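PDB 3QYY: response regulator from Xanthomonas campestris pv. campestris, which probably makes cyclic di-GMP as a diguanylate cyclase, and binds that dinucleotide and magnesium at the active site of its GGDEF domain. Local coordinates for residues Y77-A82 against F94-H99. Sequence-based numbering, arbitrary orientation.
Sequences YGWLGA and FLIGVH
Trp79 and Leu80, in the loop that leaves helix 62-77, reach Ile96 and Val98 of strand 93-98 with the far ends of their side chains. The six-membered rim of the indole leads: Trp79 CZ3 lies 4.1 Å from Val98 CG2, which sits at the ring edge near its plane, and the two side chains cross at about a right angle. Trp79 CG stands between its backbone N and carbonyl carbon (chi1 60°), which brings the six-membered ring round to the strand. Leu80 CD2 rides 3.5 Å above the indole plane, offset toward the rim, and touches Ile96 CG2 at 3.9 Å. Ile96 CG2 also approaches Trp79 CH2 obliquely, at 4.2 Å. Leu80 CD2 to Val98 CG2 is the longest pair, 4.4 Å, so each strand residue meets both loop residues. Trp112 and Leu109 of helix 102-116 pack on Ile96, Trp112 also meeting the Trp79 ring; Ile86 backs Leu80. Strands 85-90 and 93-98 form the hairpin carrying the GGDEF motif; the side chains of the cyclic di-GMP ligands Arg88 and Trp89 lie about 10 Å from that of Ile96. Wholly apolar and modest in area, with no hydrogen bond between the segments, the contact places its side chains by non-directional van der Waals packing.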
ATOM      1  N   TYR B  77      21.039   7.624   4.447  1.00 26.48           N
ATOM      2  CA  TYR B  77      21.903   7.989   5.564  1.00 29.11           C
ATOM      3  C   TYR B  77      23.218   8.571   5.047  1.00 29.88           C
ATOM      4  O   TYR B  77      23.969   9.199   5.796  1.00 32.23           O
ATOM      5  CB  TYR B  77      22.190   6.767   6.447  1.00 27.03           C
ATOM      6  CG  TYR B  77      21.096   6.450   7.443  1.00 27.21           C
ATOM      7  CD1 TYR B  77      20.711   7.386   8.402  1.00 26.60           C
ATOM      8  CD2 TYR B  77      20.458   5.208   7.441  1.00 26.17           C
ATOM      9  CE1 TYR B  77      19.720   7.094   9.339  1.00 27.14           C
ATOM     10  CE2 TYR B  77      19.465   4.907   8.374  1.00 25.84           C
ATOM     11  CZ  TYR B  77      19.103   5.853   9.320  1.00 23.68           C
ATOM     12  OH  TYR B  77      18.133   5.557  10.248  1.00 24.16           O
ATOM     13  N   GLY B  78      23.479   8.369   3.760  1.00 30.66           N
ATOM     14  CA  GLY B  78      24.699   8.876   3.155  1.00 32.67           C
ATOM     15  C   GLY B  78      24.700  10.372   2.896  1.00 33.25           C
ATOM     16  O   GLY B  78      25.755  10.954   2.641  1.00 34.22           O
ATOM     17  N   TRP B  79      23.531  11.003   2.945  1.00 33.43           N
ATOM     18  CA  TRP B  79      23.459  12.443   2.716  1.00 32.06           C
ATOM     19  C   TRP B  79      22.668  13.184   3.788  1.00 32.56           C
ATOM     20  O   TRP B  79      22.793  14.402   3.933  1.00 31.36           O
ATOM     21  CB  TRP B  79      22.871  12.755   1.328  1.00 32.22           C
ATOM     22  CG  TRP B  79      21.471  12.248   1.066  1.00 31.30           C
ATOM     23  CD1 TRP B  79      21.122  11.110   0.391  1.00 30.29           C
ATOM     24  CD2 TRP B  79      20.238  12.899   1.415  1.00 31.08           C
ATOM     25  NE1 TRP B  79      19.753  11.015   0.291  1.00 29.10           N
ATOM     26  CE2 TRP B  79      19.186  12.098   0.910  1.00 31.64           C
ATOM     27  CE3 TRP B  79      19.921  14.079   2.101  1.00 31.54           C
ATOM     28  CZ2 TRP B  79      17.837  12.442   1.071  1.00 30.22           C
ATOM     29  CZ3 TRP B  79      18.578  14.423   2.262  1.00 31.84           C
ATOM     30  CH2 TRP B  79      17.554  13.605   1.746  1.00 32.44           C
ATOM     31  N   LEU B  80      21.859  12.449   4.543  1.00 30.62           N
ATOM     32  CA  LEU B  80      21.053  13.057   5.595  1.00 30.76           C
ATOM     33  C   LEU B  80      21.915  13.766   6.628  1.00 32.11           C
ATOM     34  O   LEU B  80      23.014  13.314   6.952  1.00 32.75           O
ATOM     35  CB  LEU B  80      20.193  11.996   6.288  1.00 28.63           C
ATOM     36  CG  LEU B  80      19.000  11.468   5.486  1.00 29.10           C
ATOM     37  CD1 LEU B  80      18.338  10.316   6.239  1.00 29.13           C
ATOM     38  CD2 LEU B  80      18.005  12.599   5.258  1.00 27.76           C
ATOM     39  N   GLY B  81      21.402  14.881   7.141  1.00 31.88           N
ATOM     40  CA  GLY B  81      22.123  15.644   8.141  1.00 32.85           C
ATOM     41  C   GLY B  81      22.007  15.018   9.517  1.00 33.39           C
ATOM     42  O   GLY B  81      21.204  14.111   9.728  1.00 33.29           O
ATOM     43  N   ALA B  82      22.808  15.511  10.455  1.00 33.60           N
ATOM     44  CA  ALA B  82      22.820  14.997  11.820  1.00 33.46           C
ATOM     45  C   ALA B  82      21.473  15.116  12.525  1.00 32.55           C
ATOM     46  O   ALA B  82      21.190  14.368  13.460  1.00 32.55           O
ATOM     47  CB  ALA B  82      23.892  15.715  12.631  1.00 35.40           C
ATOM     48  N   PHE B  94       8.110   5.261   2.785  1.00 13.38           N
ATOM     49  CA  PHE B  94       9.043   5.907   3.710  1.00 15.35           C
ATOM     50  C   PHE B  94       8.776   7.400   3.890  1.00 13.40           C
ATOM     51  O   PHE B  94       8.157   8.039   3.040  1.00 15.22           O
ATOM     52  CB  PHE B  94      10.481   5.753   3.193  1.00 14.29           C
ATOM     53  CG  PHE B  94      10.965   4.333   3.144  1.00 17.30           C
ATOM     54  CD1 PHE B  94      11.689   3.799   4.203  1.00 16.30           C
ATOM     55  CD2 PHE B  94      10.671   3.523   2.052  1.00 18.16           C
ATOM     56  CE1 PHE B  94      12.114   2.472   4.181  1.00 18.50           C
ATOM     57  CE2 PHE B  94      11.088   2.191   2.018  1.00 20.08           C
ATOM     58  CZ  PHE B  94      11.813   1.666   3.088  1.00 17.89           C
ATOM     59  N   LEU B  95       9.256   7.937   5.006  1.00 14.20           N
ATOM     60  CA  LEU B  95       9.148   9.362   5.297  1.00 13.96           C
ATOM     61  C   LEU B  95      10.567   9.859   5.549  1.00 14.35           C
ATOM     62  O   LEU B  95      11.379   9.156   6.153  1.00 14.78           O
ATOM     63  CB  LEU B  95       8.326   9.636   6.561  1.00 15.09           C
ATOM     64  CG  LEU B  95       6.875   9.167   6.726  1.00 21.86           C
ATOM     65  CD1 LEU B  95       6.186  10.119   7.705  1.00 19.82           C
ATOM     66  CD2 LEU B  95       6.145   9.146   5.409  1.00 20.70           C
ATOM     67  N   ILE B  96      10.864  11.066   5.083  1.00 16.34           N
ATOM     68  CA  ILE B  96      12.173  11.656   5.300  1.00 15.72           C
ATOM     69  C   ILE B  96      11.971  13.070   5.828  1.00 18.29           C
ATOM     70  O   ILE B  96      11.201  13.853   5.261  1.00 16.64           O
ATOM     71  CB  ILE B  96      13.015  11.705   3.993  1.00 18.33           C
ATOM     72  CG1 ILE B  96      13.359  10.278   3.539  1.00 18.84           C
ATOM     73  CG2 ILE B  96      14.293  12.506   4.228  1.00 17.89           C
ATOM     74  CD1 ILE B  96      14.289  10.207   2.320  1.00 21.44           C
ATOM     75  N   GLY B  97      12.642  13.374   6.936  1.00 17.31           N
ATOM     76  CA  GLY B  97      12.550  14.695   7.527  1.00 18.09           C
ATOM     77  C   GLY B  97      13.880  15.399   7.331  1.00 18.83           C
ATOM     78  O   GLY B  97      14.929  14.867   7.706  1.00 16.80           O
ATOM     79  N   VAL B  98      13.845  16.585   6.731  1.00 17.43           N
ATOM     80  CA  VAL B  98      15.067  17.342   6.484  1.00 20.27           C
ATOM     81  C   VAL B  98      14.981  18.736   7.091  1.00 21.36           C
ATOM     82  O   VAL B  98      14.106  19.524   6.729  1.00 20.89           O
ATOM     83  CB  VAL B  98      15.342  17.495   4.970  1.00 18.84           C
ATOM     84  CG1 VAL B  98      16.617  18.310   4.751  1.00 19.62           C
ATOM     85  CG2 VAL B  98      15.463  16.125   4.315  1.00 19.04           C
ATOM     86  N   HIS B  99      15.885  19.032   8.020  1.00 22.54           N
ATOM     87  CA  HIS B  99      15.909  20.346   8.643  1.00 23.31           C
ATOM     88  C   HIS B  99      16.839  21.265   7.871  1.00 24.91           C
ATOM     89  O   HIS B  99      17.982  21.502   8.269  1.00 25.01           O
ATOM     90  CB  HIS B  99      16.347  20.255  10.107  1.00 23.27           C
ATOM     91  CG  HIS B  99      15.255  19.820  11.032  1.00 23.04           C
ATOM     92  ND1 HIS B  99      15.204  18.560  11.588  1.00 24.57           N
ATOM     93  CD2 HIS B  99      14.157  20.472  11.480  1.00 22.49           C
ATOM     94  CE1 HIS B  99      14.123  18.456  12.340  1.00 23.38           C
ATOM     95  NE2 HIS B  99      13.470  19.603  12.291  1.00 24.04           N
TER